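Local coordinates for protein split-Soret cytochrome c (Desulfovibrio desulfuricans, PDB 1H21) that probably carries electrons in sulfate respiration, as a homodimer that binds two haems c and one iron-sulfur cluster, probably [2Fe-2S], per subunit, at residues A[94-99]-A[106-111]; A[113-118]-A[179-184]; A[20-25]-A[58-63]; A[31-36]-A[49-54]. All blocks are in the same frame, centred on the assembly; numbering follows the deposited sequence.

Contact 1 (A[94-99]-A[106-111])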
loop_
_atom_site.group_PDB
_atom_site.type_symbol
_atom_site.label_atom_id
_atom_site.label_comp_id
_atom_site.label_asym_id
_atom_site.label_seq_id
_atom_site.Cartn_x
_atom_site.Cartn_y
_atom_site.Cartn_z
ATOM N N ALA A 94 2.998 5.376 -7.413
ATOM C CA ALA A 94 1.838 5.069 -8.239
ATOM C C ALA A 94 1.850 5.850 -9.519
ATOM O O ALA A 94 1.392 5.352 -10.558
ATOM C CB ALA A 94 0.551 5.345 -7.485
ATOM N N THR A 95 2.358 7.081 -9.436
ATOM C CA THR A 95 2.433 7.966 -10.598
ATOM C C THR A 95 3.297 7.350 -11.704
ATOM O O THR A 95 2.983 7.477 -12.889
ATOM C CB THR A 95 2.985 9.384 -10.240
ATOM O OG1 THR A 95 4.367 9.299 -9.888
ATOM C CG2 THR A 95 2.248 9.977 -9.084
ATOM N N PHE A 96 4.328 6.611 -11.312
ATOM C CA PHE A 96 5.220 5.997 -12.289
ATOM C C PHE A 96 4.457 5.048 -13.200
ATOM O O PHE A 96 4.821 4.874 -14.383
ATOM C CB PHE A 96 6.345 5.206 -11.613
ATOM C CG PHE A 96 7.145 5.990 -10.633
ATOM C CD1 PHE A 96 6.995 7.380 -10.523
ATOM C CD2 PHE A 96 8.065 5.333 -9.815
ATOM C CE1 PHE A 96 7.746 8.106 -9.627
ATOM C CE2 PHE A 96 8.832 6.049 -8.906
ATOM C CZ PHE A 96 8.673 7.441 -8.811
ATOM N N SER A 97 3.400 4.443 -12.663
ATOM C CA SER A 97 2.638 3.495 -13.448
ATOM C C SER A 97 1.682 4.121 -14.442
ATOM O O SER A 97 1.039 3.411 -15.223
ATOM C CB SER A 97 1.979 2.447 -12.568
ATOM O OG SER A 97 2.987 1.571 -12.055
ATOM N N LEU A 98 1.640 5.456 -14.445
ATOM C CA LEU A 98 0.821 6.203 -15.391
ATOM C C LEU A 98 1.590 6.384 -16.707
ATOM O O LEU A 98 0.997 6.617 -17.776
ATOM C CB LEU A 98 0.489 7.573 -14.827
ATOM C CG LEU A 98 -0.446 7.507 -13.626
ATOM C CD1 LEU A 98 -0.605 8.898 -13.048
ATOM C CD2 LEU A 98 -1.818 6.907 -14.023
ATOM N N PHE A 99 2.908 6.220 -16.616
ATOM C CA PHE A 99 3.785 6.402 -17.748
ATOM C C PHE A 99 4.574 5.159 -18.177
ATOM O O PHE A 99 4.763 4.924 -19.381
ATOM C CB PHE A 99 4.749 7.550 -17.450
ATOM C CG PHE A 99 4.098 8.738 -16.793
ATOM C CD1 PHE A 99 4.244 8.954 -15.425
ATOM C CD2 PHE A 99 3.316 9.622 -17.530
ATOM C CE1 PHE A 99 3.611 10.042 -14.790
ATOM C CE2 PHE A 99 2.679 10.710 -16.913
ATOM C CZ PHE A 99 2.829 10.921 -15.534
ATOM N N HIS A 106 10.207 -0.941 -11.777
ATOM C CA HIS A 106 10.925 -1.634 -10.716
ATOM C C HIS A 106 12.153 -0.894 -10.166
ATOM O O HIS A 106 12.188 -0.574 -8.982
ATOM C CB HIS A 106 11.305 -3.060 -11.145
ATOM C CG HIS A 106 11.738 -3.932 -10.000
ATOM N ND1 HIS A 106 11.188 -3.835 -8.739
ATOM C CD2 HIS A 106 12.647 -4.936 -9.932
ATOM C CE1 HIS A 106 11.733 -4.737 -7.945
ATOM N NE2 HIS A 106 12.621 -5.419 -8.646
ATOM N N PRO A 107 13.168 -0.593 -11.006
ATOM C CA PRO A 107 14.329 0.103 -10.436
ATOM C C PRO A 107 14.005 1.487 -9.895
ATOM O O PRO A 107 14.662 1.946 -8.960
ATOM C CB PRO A 107 15.322 0.136 -11.605
ATOM C CG PRO A 107 14.434 0.190 -12.817
ATOM C CD PRO A 107 13.376 -0.845 -12.451
ATOM N N MET A 108 12.969 2.127 -10.437
ATOM C CA MET A 108 12.576 3.461 -9.966
ATOM C C MET A 108 12.037 3.372 -8.524
ATOM O O MET A 108 12.416 4.148 -7.659
ATOM C CB MET A 108 11.504 4.072 -10.888
ATOM C CG MET A 108 11.919 4.242 -12.357
ATOM S SD MET A 108 10.581 4.982 -13.380
ATOM C CE MET A 108 10.376 6.538 -12.591
ATOM N N VAL A 109 11.142 2.425 -8.273
ATOM C CA VAL A 109 10.578 2.240 -6.944
ATOM C C VAL A 109 11.666 1.712 -5.995
ATOM O O VAL A 109 11.672 2.039 -4.803
ATOM C CB VAL A 109 9.388 1.249 -6.994
ATOM C CG1 VAL A 109 8.913 0.868 -5.590
ATOM C CG2 VAL A 109 8.268 1.865 -7.796
ATOM N N ASN A 110 12.597 0.920 -6.522
ATOM C CA ASN A 110 13.669 0.388 -5.693
ATOM C C ASN A 110 14.502 1.527 -5.130
ATOM O O ASN A 110 14.891 1.503 -3.960
ATOM C CB ASN A 110 14.573 -0.559 -6.482
ATOM C CG ASN A 110 13.969 -1.942 -6.650
ATOM O OD1 ASN A 110 12.957 -2.276 -6.035
ATOM N ND2 ASN A 110 14.597 -2.762 -7.482
ATOM N N GLU A 111 14.772 2.526 -5.967
ATOM C CA GLU A 111 15.554 3.674 -5.530
ATOM C C GLU A 111 14.760 4.508 -4.526
ATOM O O GLU A 111 15.275 4.892 -3.469
ATOM C CB GLU A 111 15.981 4.540 -6.728
ATOM C CG GLU A 111 16.318 5.970 -6.338
ATOM C CD GLU A 111 17.447 6.574 -7.128
ATOM O OE1 GLU A 111 18.095 5.858 -7.918
ATOM O OE2 GLU A 111 17.696 7.787 -6.930
#

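Contact 2 (A[113-118]-A[179-184])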
loop_
_atom_site.group_PDB
_atom_site.type_symbol
_atom_site.label_atom_id
_atom_site.label_comp_id
_atom_site.label_asym_id
_atom_site.label_seq_id
_atom_site.Cartn_x
_atom_site.Cartn_y
_atom_site.Cartn_z
ATOM N N PHE A 113 12.221 3.593 -2.595
ATOM C CA PHE A 113 12.060 2.823 -1.357
ATOM C C PHE A 113 13.355 2.587 -0.546
ATOM O O PHE A 113 13.345 2.761 0.671
ATOM C CB PHE A 113 11.337 1.497 -1.636
ATOM C CG PHE A 113 9.856 1.644 -1.909
ATOM C CD1 PHE A 113 9.300 2.886 -2.226
ATOM C CD2 PHE A 113 9.021 0.539 -1.861
ATOM C CE1 PHE A 113 7.940 3.023 -2.492
ATOM C CE2 PHE A 113 7.657 0.666 -2.125
ATOM C CZ PHE A 113 7.120 1.913 -2.442
ATOM N N ARG A 114 14.454 2.190 -1.197
ATOM C CA ARG A 114 15.738 1.969 -0.504
ATOM C C ARG A 114 16.247 3.291 0.079
ATOM O O ARG A 114 16.802 3.336 1.181
ATOM C CB ARG A 114 16.771 1.394 -1.465
ATOM C CG ARG A 114 16.482 -0.026 -1.863
ATOM C CD ARG A 114 17.403 -0.546 -2.936
ATOM N NE ARG A 114 16.938 -1.845 -3.424
ATOM C CZ ARG A 114 17.333 -2.436 -4.553
ATOM N NH1 ARG A 114 18.224 -1.861 -5.358
ATOM N NH2 ARG A 114 16.845 -3.631 -4.860
ATOM N N TRP A 115 16.001 4.378 -0.646
ATOM C CA TRP A 115 16.417 5.691 -0.208
ATOM C C TRP A 115 15.704 6.006 1.093
ATOM O O TRP A 115 16.337 6.425 2.072
ATOM C CB TRP A 115 16.072 6.726 -1.285
ATOM C CG TRP A 115 16.052 8.155 -0.798
ATOM C CD1 TRP A 115 17.129 8.981 -0.612
ATOM C CD2 TRP A 115 14.894 8.908 -0.404
ATOM N NE1 TRP A 115 16.707 10.202 -0.121
ATOM C CE2 TRP A 115 15.341 10.180 0.016
ATOM C CE3 TRP A 115 13.524 8.624 -0.362
ATOM C CZ2 TRP A 115 14.470 11.164 0.472
ATOM C CZ3 TRP A 115 12.660 9.602 0.093
ATOM C CH2 TRP A 115 13.136 10.860 0.505
ATOM N N TYR A 116 14.388 5.779 1.096
ATOM C CA TYR A 116 13.555 6.037 2.266
ATOM C C TYR A 116 14.017 5.273 3.505
ATOM O O TYR A 116 14.114 5.856 4.590
ATOM C CB TYR A 116 12.078 5.732 1.989
ATOM C CG TYR A 116 11.176 6.114 3.136
ATOM C CD1 TYR A 116 10.660 7.400 3.243
ATOM C CD2 TYR A 116 10.865 5.196 4.135
ATOM C CE1 TYR A 116 9.861 7.766 4.320
ATOM C CE2 TYR A 116 10.067 5.546 5.210
ATOM C CZ TYR A 116 9.570 6.832 5.299
ATOM O OH TYR A 116 8.790 7.199 6.379
ATOM N N GLU A 117 14.318 3.988 3.346
ATOM C CA GLU A 117 14.768 3.183 4.481
ATOM C C GLU A 117 16.034 3.720 5.181
ATOM O O GLU A 117 16.125 3.689 6.413
ATOM C CB GLU A 117 15.052 1.749 4.044
ATOM C CG GLU A 117 13.877 0.933 3.503
ATOM C CD GLU A 117 14.305 -0.496 3.160
ATOM O OE1 GLU A 117 15.503 -0.715 2.851
ATOM O OE2 GLU A 117 13.462 -1.416 3.224
ATOM N N VAL A 118 17.006 4.204 4.405
ATOM C CA VAL A 118 18.266 4.666 4.979
ATOM C C VAL A 118 18.467 6.145 5.272
ATOM O O VAL A 118 19.255 6.486 6.154
ATOM C CB VAL A 118 19.474 4.186 4.153
ATOM C CG1 VAL A 118 19.497 2.684 4.115
ATOM C CG2 VAL A 118 19.429 4.758 2.736
ATOM N N ALA A 179 8.035 13.356 -2.135
ATOM C CA ALA A 179 7.585 14.021 -3.354
ATOM C C ALA A 179 8.830 14.530 -4.090
ATOM O O ALA A 179 8.998 14.291 -5.290
ATOM C CB ALA A 179 6.681 15.189 -3.000
ATOM N N PHE A 180 9.727 15.174 -3.343
ATOM C CA PHE A 180 10.967 15.716 -3.880
ATOM C C PHE A 180 11.799 14.616 -4.521
ATOM O O PHE A 180 12.209 14.717 -5.681
ATOM C CB PHE A 180 11.751 16.377 -2.749
ATOM C CG PHE A 180 13.021 17.041 -3.194
ATOM C CD1 PHE A 180 13.039 18.396 -3.510
ATOM C CD2 PHE A 180 14.199 16.309 -3.317
ATOM C CE1 PHE A 180 14.226 19.011 -3.958
ATOM C CE2 PHE A 180 15.382 16.914 -3.763
ATOM C CZ PHE A 180 15.399 18.266 -4.085
ATOM N N LYS A 181 12.031 13.546 -3.773
ATOM C CA LYS A 181 12.825 12.427 -4.277
ATOM C C LYS A 181 12.196 11.755 -5.501
ATOM O O LYS A 181 12.882 11.427 -6.470
ATOM C CB LYS A 181 13.030 11.393 -3.171
ATOM C CG LYS A 181 13.842 10.193 -3.615
ATOM C CD LYS A 181 15.191 10.639 -4.141
ATOM C CE LYS A 181 16.054 9.465 -4.568
ATOM N NZ LYS A 181 17.395 9.927 -5.003
ATOM N N ALA A 182 10.891 11.518 -5.439
ATOM C CA ALA A 182 10.180 10.874 -6.542
ATOM C C ALA A 182 10.306 11.736 -7.787
ATOM O O ALA A 182 10.483 11.214 -8.900
ATOM C CB ALA A 182 8.685 10.658 -6.187
ATOM N N ALA A 183 10.201 13.053 -7.584
ATOM C CA ALA A 183 10.306 14.014 -8.674
ATOM C C ALA A 183 11.673 13.844 -9.334
ATOM O O ALA A 183 11.751 13.638 -10.544
ATOM C CB ALA A 183 10.121 15.440 -8.160
ATOM N N GLU A 184 12.739 13.819 -8.536
ATOM C CA GLU A 184 14.074 13.646 -9.100
ATOM C C GLU A 184 14.202 12.358 -9.891
ATOM O O GLU A 184 14.822 12.326 -10.950
ATOM C CB GLU A 184 15.123 13.662 -8.012
ATOM C CG GLU A 184 15.199 14.968 -7.257
ATOM C CD GLU A 184 16.456 15.058 -6.422
ATOM O OE1 GLU A 184 16.975 13.998 -5.994
ATOM O OE2 GLU A 184 16.947 16.187 -6.210
#

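Contact 3 (A[20-25]-A[58-63])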
loop_
_atom_site.group_PDB
_atom_site.type_symbol
_atom_site.label_atom_id
_atom_site.label_comp_id
_atom_site.label_asym_id
_atom_site.label_seq_id
_atom_site.Cartn_x
_atom_site.Cartn_y
_atom_site.Cartn_z
ATOM N N LYS A 20 1.952 11.022 -21.303
ATOM C CA LYS A 20 3.238 11.638 -21.639
ATOM C C LYS A 20 3.892 12.221 -20.383
ATOM O O LYS A 20 3.318 13.079 -19.711
ATOM C CB LYS A 20 3.059 12.723 -22.721
ATOM C CG LYS A 20 4.286 13.623 -22.971
ATOM C CD LYS A 20 4.367 14.097 -24.425
ATOM C CE LYS A 20 4.726 12.919 -25.338
ATOM N NZ LYS A 20 5.087 13.292 -26.744
ATOM N N PRO A 21 5.065 11.698 -20.003
ATOM C CA PRO A 21 5.717 12.240 -18.806
ATOM C C PRO A 21 6.243 13.651 -19.083
ATOM O O PRO A 21 6.503 14.000 -20.233
ATOM C CB PRO A 21 6.850 11.244 -18.556
ATOM C CG PRO A 21 7.169 10.738 -19.945
ATOM C CD PRO A 21 5.811 10.551 -20.549
ATOM N N HIS A 22 6.310 14.481 -18.050
ATOM C CA HIS A 22 6.806 15.842 -18.188
ATOM C C HIS A 22 7.787 16.034 -17.044
ATOM O O HIS A 22 7.539 15.532 -15.961
ATOM C CB HIS A 22 5.668 16.857 -18.013
ATOM C CG HIS A 22 4.615 16.799 -19.076
ATOM N ND1 HIS A 22 4.769 17.385 -20.317
ATOM C CD2 HIS A 22 3.374 16.261 -19.073
ATOM C CE1 HIS A 22 3.672 17.207 -21.027
ATOM N NE2 HIS A 22 2.808 16.528 -20.294
ATOM N N LYS A 23 8.934 16.659 -17.292
ATOM C CA LYS A 23 9.884 16.925 -16.207
ATOM C C LYS A 23 9.201 17.774 -15.123
ATOM O O LYS A 23 8.287 18.570 -15.411
ATOM C CB LYS A 23 11.132 17.656 -16.720
ATOM C CG LYS A 23 12.138 16.744 -17.370
ATOM C CD LYS A 23 13.531 17.263 -17.164
ATOM C CE LYS A 23 14.519 16.189 -17.560
ATOM N NZ LYS A 23 15.905 16.643 -17.302
ATOM N N LEU A 24 9.663 17.638 -13.885
ATOM C CA LEU A 24 9.056 18.375 -12.790
ATOM C C LEU A 24 10.070 19.233 -12.049
ATOM O O LEU A 24 11.274 19.081 -12.228
ATOM C CB LEU A 24 8.450 17.373 -11.794
ATOM C CG LEU A 24 7.493 16.283 -12.297
ATOM C CD1 LEU A 24 7.727 14.964 -11.542
ATOM C CD2 LEU A 24 6.036 16.759 -12.204
ATOM N N ASP A 25 9.573 20.121 -11.196
ATOM C CA ASP A 25 10.436 20.945 -10.384
ATOM C C ASP A 25 10.346 20.327 -9.001
ATOM O O ASP A 25 9.337 20.521 -8.298
ATOM C CB ASP A 25 9.914 22.383 -10.301
ATOM C CG ASP A 25 10.774 23.282 -9.395
ATOM O OD1 ASP A 25 11.791 22.822 -8.816
ATOM O OD2 ASP A 25 10.424 24.469 -9.256
ATOM N N GLU A 58 -2.378 20.992 -13.787
ATOM C CA GLU A 58 -2.478 22.452 -13.764
ATOM C C GLU A 58 -1.739 23.104 -14.948
ATOM O O GLU A 58 -2.243 24.063 -15.544
ATOM C CB GLU A 58 -1.903 23.005 -12.456
ATOM C CG GLU A 58 -2.704 22.665 -11.202
ATOM C CD GLU A 58 -2.077 23.239 -9.922
ATOM O OE1 GLU A 58 -1.029 23.932 -9.997
ATOM O OE2 GLU A 58 -2.629 22.998 -8.825
ATOM N N LYS A 59 -0.561 22.572 -15.283
ATOM C CA LYS A 59 0.264 23.095 -16.374
ATOM C C LYS A 59 -0.073 22.576 -17.785
ATOM O O LYS A 59 -0.062 23.335 -18.756
ATOM C CB LYS A 59 1.759 22.838 -16.082
ATOM C CG LYS A 59 2.318 23.546 -14.825
ATOM C CD LYS A 59 3.727 23.019 -14.475
ATOM C CE LYS A 59 4.393 23.770 -13.305
ATOM N NZ LYS A 59 3.487 23.942 -12.136
ATOM N N TYR A 60 -0.378 21.294 -17.914
ATOM C CA TYR A 60 -0.650 20.738 -19.235
ATOM C C TYR A 60 -2.047 20.179 -19.470
ATOM O O TYR A 60 -2.265 19.491 -20.477
ATOM C CB TYR A 60 0.371 19.646 -19.574
ATOM C CG TYR A 60 1.801 19.986 -19.218
ATOM C CD1 TYR A 60 2.364 19.555 -18.015
ATOM C CD2 TYR A 60 2.595 20.719 -20.085
ATOM C CE1 TYR A 60 3.693 19.848 -17.681
ATOM C CE2 TYR A 60 3.933 21.019 -19.764
ATOM C CZ TYR A 60 4.470 20.579 -18.558
ATOM O OH TYR A 60 5.776 20.881 -18.210
ATOM N N GLY A 61 -2.981 20.442 -18.558
ATOM C CA GLY A 61 -4.343 19.950 -18.728
ATOM C C GLY A 61 -4.527 18.433 -18.696
ATOM O O GLY A 61 -3.938 17.745 -17.863
ATOM N N ALA A 62 -5.398 17.927 -19.561
ATOM C CA ALA A 62 -5.705 16.502 -19.666
ATOM C C ALA A 62 -4.537 15.686 -20.190
ATOM O O ALA A 62 -3.694 16.208 -20.898
ATOM C CB ALA A 62 -6.904 16.305 -20.578
ATOM N N PRO A 63 -4.484 14.375 -19.883
ATOM C CA PRO A 63 -5.445 13.606 -19.077
ATOM C C PRO A 63 -5.236 13.796 -17.564
ATOM O O PRO A 63 -6.157 13.564 -16.766
ATOM C CB PRO A 63 -5.169 12.166 -19.518
ATOM C CG PRO A 63 -3.706 12.180 -19.749
ATOM C CD PRO A 63 -3.487 13.472 -20.493
#

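Contact 4 (A[31-36]-A[49-54])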
loop_
_atom_site.group_PDB
_atom_site.type_symbol
_atom_site.label_atom_id
_atom_site.label_comp_id
_atom_site.label_asym_id
_atom_site.label_seq_id
_atom_site.Cartn_x
_atom_site.Cartn_y
_atom_site.Cartn_z
ATOM N N GLN A 31 6.993 21.176 -2.000
ATOM C CA GLN A 31 6.131 22.229 -1.500
ATOM C C GLN A 31 4.636 21.925 -1.600
ATOM O O GLN A 31 3.905 21.965 -0.601
ATOM C CB GLN A 31 6.465 23.474 -2.285
ATOM C CG GLN A 31 5.587 24.616 -1.984
ATOM C CD GLN A 31 6.105 25.456 -0.875
ATOM O OE1 GLN A 31 7.301 25.464 -0.557
ATOM N NE2 GLN A 31 5.215 26.215 -0.294
ATOM N N VAL A 32 4.182 21.658 -2.820
ATOM C CA VAL A 32 2.771 21.345 -3.065
ATOM C C VAL A 32 2.334 20.070 -2.306
ATOM O O VAL A 32 1.204 19.993 -1.810
ATOM C CB VAL A 32 2.500 21.202 -4.587
ATOM C CG1 VAL A 32 1.022 20.932 -4.845
ATOM C CG2 VAL A 32 2.942 22.462 -5.299
ATOM N N ALA A 33 3.238 19.088 -2.215
ATOM C CA ALA A 33 2.981 17.831 -1.499
ATOM C C ALA A 33 2.700 18.151 -0.049
ATOM O O ALA A 33 1.715 17.666 0.508
ATOM C CB ALA A 33 4.177 16.870 -1.604
ATOM N N TYR A 34 3.554 18.985 0.549
ATOM C CA TYR A 34 3.386 19.395 1.944
ATOM C C TYR A 34 2.032 20.097 2.128
ATOM O O TYR A 34 1.309 19.839 3.100
ATOM C CB TYR A 34 4.539 20.309 2.369
ATOM C CG TYR A 34 4.407 20.895 3.769
ATOM C CD1 TYR A 34 4.980 20.267 4.871
ATOM C CD2 TYR A 34 3.683 22.068 3.992
ATOM C CE1 TYR A 34 4.831 20.790 6.158
ATOM C CE2 TYR A 34 3.526 22.586 5.261
ATOM C CZ TYR A 34 4.098 21.942 6.342
ATOM O OH TYR A 34 3.895 22.442 7.604
ATOM N N ASP A 35 1.675 20.962 1.183
ATOM C CA ASP A 35 0.399 21.685 1.248
ATOM C C ASP A 35 -0.768 20.724 1.037
ATOM O O ASP A 35 -1.777 20.757 1.753
ATOM C CB ASP A 35 0.348 22.799 0.184
ATOM C CG ASP A 35 1.330 23.939 0.469
ATOM O OD1 ASP A 35 1.905 23.999 1.586
ATOM O OD2 ASP A 35 1.527 24.790 -0.433
ATOM N N GLY A 36 -0.599 19.845 0.061
ATOM C CA GLY A 36 -1.623 18.874 -0.256
ATOM C C GLY A 36 -1.953 18.002 0.932
ATOM O O GLY A 36 -3.125 17.694 1.158
ATOM N N PHE A 49 0.886 12.346 -4.389
ATOM C CA PHE A 49 0.338 12.037 -5.709
ATOM C C PHE A 49 0.037 13.326 -6.458
ATOM O O PHE A 49 0.501 13.548 -7.574
ATOM C CB PHE A 49 -0.940 11.204 -5.614
ATOM C CG PHE A 49 -1.417 10.727 -6.942
ATOM C CD1 PHE A 49 -0.896 9.568 -7.501
ATOM C CD2 PHE A 49 -2.339 11.477 -7.671
ATOM C CE1 PHE A 49 -1.276 9.147 -8.790
ATOM C CE2 PHE A 49 -2.735 11.076 -8.955
ATOM C CZ PHE A 49 -2.198 9.902 -9.519
ATOM N N TYR A 50 -0.727 14.194 -5.822
ATOM C CA TYR A 50 -1.059 15.450 -6.455
ATOM C C TYR A 50 0.164 16.278 -6.860
ATOM O O TYR A 50 0.212 16.788 -7.974
ATOM C CB TYR A 50 -1.973 16.284 -5.574
ATOM C CG TYR A 50 -2.524 17.483 -6.305
ATOM C CD1 TYR A 50 -3.779 17.430 -6.900
ATOM C CD2 TYR A 50 -1.795 18.673 -6.404
ATOM C CE1 TYR A 50 -4.303 18.529 -7.574
ATOM C CE2 TYR A 50 -2.312 19.781 -7.082
ATOM C CZ TYR A 50 -3.570 19.692 -7.660
ATOM O OH TYR A 50 -4.130 20.770 -8.296
ATOM N N SER A 51 1.173 16.367 -6.000
ATOM C CA SER A 51 2.335 17.165 -6.351
ATOM C C SER A 51 2.974 16.711 -7.668
ATOM O O SER A 51 3.742 17.447 -8.282
ATOM C CB SER A 51 3.363 17.188 -5.213
ATOM O OG SER A 51 4.075 15.980 -5.111
ATOM N N ILE A 52 2.619 15.521 -8.132
ATOM C CA ILE A 52 3.191 15.008 -9.365
ATOM C C ILE A 52 2.215 15.083 -10.529
ATOM O O ILE A 52 2.447 15.797 -11.506
ATOM C CB ILE A 52 3.720 13.571 -9.158
ATOM C CG1 ILE A 52 5.010 13.630 -8.330
ATOM C CG2 ILE A 52 3.894 12.859 -10.487
ATOM C CD1 ILE A 52 5.672 12.304 -8.086
ATOM N N VAL A 53 1.098 14.383 -10.409
ATOM C CA VAL A 53 0.089 14.358 -11.463
ATOM C C VAL A 53 -0.803 15.581 -11.368
ATOM O O VAL A 53 -1.327 16.053 -12.375
ATOM C CB VAL A 53 -0.748 13.068 -11.376
ATOM C CG1 VAL A 53 -1.834 13.046 -12.434
ATOM C CG2 VAL A 53 0.165 11.847 -11.508
ATOM N N GLY A 54 -0.955 16.104 -10.157
ATOM C CA GLY A 54 -1.780 17.283 -9.960
ATOM C C GLY A 54 -1.127 18.504 -10.595
ATOM O O GLY A 54 -1.805 19.317 -11.235
#

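Contact 1 (A[94-99]-A[106-111])
Phe96 of segment 94-99 is the residue that reaches segment 106-111, where it meets Met108 and Val109. Before it in the chain, Ala94 turns away from segment 106-111 and packs on Met71 of the second subunit. Thr95 faces helix 44-60, and its OG1 is hydrogen-bonded to Ala92 O a turn earlier. Phe96 is directed toward the partner helix from its CB onward; CG lies anti to the carbonyl carbon (chi1 -55°), which carries the ring across toward helix 102-118. One face of the ring receives the methyl end of Met108: CE lies 3.8 Å from the Phe96 ring centroid and 11° off the ring normal, a CH-pi contact almost over the middle. A bend at chi3 (61°) folds that methyl back onto the ring, while SD, 4.8 Å from the same centroid, approaches obliquely and makes the pair a Met-aromatic contact. Met108 CB adds a second touch, 3.8 Å from Phe96 CD2. Val109 contributes its CG2 branch, 4.0 Å from Phe96 CD2, at a slant to the ring. The contact is buried and wholly apolar, joining the consecutive helices 87-99 and 102-118; helix 165-192 packs against it, with Ile186 on Phe96 and Ile185 and Lys189 on Met108, while helix 44-60 lies against Thr95 and Leu98.

Contact 2 (A[113-118]-A[179-184])
Lys181 lies lengthwise over one face of the Trp115 indole, and this single pair makes the whole contact between residues 113-118 and 179-184. The aliphatic part of the lysine does the touching. CB sits over the outer end of the six-membered ring, 3.7 Å from Trp115 CH2. The next carbon, CG, comes 3.6 Å from Trp115 CD2 and stands 16° off the normal of the six-membered ring, a CH-pi contact. CE then reaches the five-membered ring, 4.0 Å from Trp115 CG. The lysine thus runs antiparallel to the tryptophan side chain, from the outer end of the indole back toward its root. Its bend at chi2 (57°), followed by an extended end, is what lays the chain along the indole. The ammonium group ends above the five-membered ring, with NZ 4.9 Å from its centroid and 25° off the normal, a cation-pi contact at moderate range.

What fixes that ammonium more firmly is a salt bridge to Glu111 OE2, outside the two segments. Glu111 is one helical turn before Trp115, so the same helix supplies both the carboxylate and the ring; it is itself steadied by a hydrogen bond from Thr199 N to OE1. Next along the helix, Ala182 packs on Ala92 of helix 87-99 and on Ile52 of helix 44-60. The arrangement is a cation-pi and CH-pi pairing of lysine with tryptophan, joining helices 102-118 and 165-192 at the surface of this helical fold.

Contact 3 (A[20-25]-A[58-63])
His22 and Tyr60 lay their rings flat on one another, and these two residues bury nearly all the surface shared by segments 20-25 and 58-63. The planes are inclined by only 6° and the centroids are 3.7 Å apart, a face-to-face stack with little lateral shift. His22 CG approaches Tyr60 CE1 to 3.5 Å, whereas His22 ND1 stands over the middle of the phenol ring. The side chains enter from opposite directions: NE2, the far side of the imidazole, comes to 3.8 Å from Tyr60 CG, near the root of the tyrosine, and the phenol end extends past His22 CB, with OH 4.0 Å from that atom. Both residues start out toward the opposing segment at CB, and in both CG is anti to the carbonyl carbon (chi1 -65° for His22), a choice that brings the two rings over each other.

The other face of the tyrosine is partly covered by its chain neighbour, Lys59 CB, 3.8 Å above the plane and offset toward the rim. The imidazole also meets the Tyr64 ring, steeply inclined to it, and packs on Met56. Lys23 adds only a small edge to the contact, and its side chain leads away to a salt bridge with Asp191 on helix 165-192.

Just past Tyr60, Gly61 leaves helical geometry with positive phi, ending the helical run. The arrangement is an aromatic stack on the surface, away from the cofactor sites, that fastens the loop leading into helix 26-38 against the C-terminal end of helix 44-60.

Contact 4 (A[31-36]-A[49-54])
Val32 and Ala33 pack against Tyr50 and Ser51 where helices 26-38 and 44-60 come together. In Val32, CG1 is the branch anti to the backbone N (chi1 -178°), and it is this methyl that meets the tyrosine, 3.9 Å from Tyr50 CD2. It arrives at the ring's edge, near its plane. Tyr50 likewise carries its CG anti to the backbone N; that sends the phenol outward from the helix, to a hydroxyl probably hydrogen-bonded with Glu58 OE2 and hydrogen-bonded with Phe10 N of the second subunit, whose Phe10 ring also meets it edge-to-face.

Ser51 points toward the opposite helix. Its OG takes the position between the backbone N and the carbonyl carbon (chi1 75°), where it is hydrogen-bonded to Ala48 O of its own helix, so the hydroxyl is satisfied within the turn. Against helix 26-38 the serine then acts as a small packing group: CB lies 3.6 Å from Ala33 N, and OG 3.6 Å from Ala33 CB, a van der Waals touch.

Small side chains let the backbones draw near, with Ala33 CA and Ser51 CA 4.9 Å apart and the axes of the two short helical segments 8.0 Å apart at 128°. Ala179 of helix 165-192 rests on both Ala33 and Ser51. This is an oblique, close crossing of two consecutive helices, small residue against small residue.

The four contacts are tied together by shared helices. Contacts 1 and 2 share helix 102-118, and Glu111 OE2 of contact 1 lies 2.9 Å from Lys181 NZ of contact 2. Contact 4 is nested in the loop closed by contact 3; the two share helix 44-60, with Glu58 OE2 2.7 Å from Tyr50 OH in a probable hydrogen bond. Thr95 CG2 of contact 1 packs 3.5 Å from Phe49 CD1 of contact 4, and Ala182 CB of contact 2 is 3.9 Å from Ile52 CD1 of contact 4. The inferred cluster ligands lie a little way off: the Ala33 side chain is about 9 Å from that of Cys44, and the Trp115 side chain about 10 Å from that of Cys86.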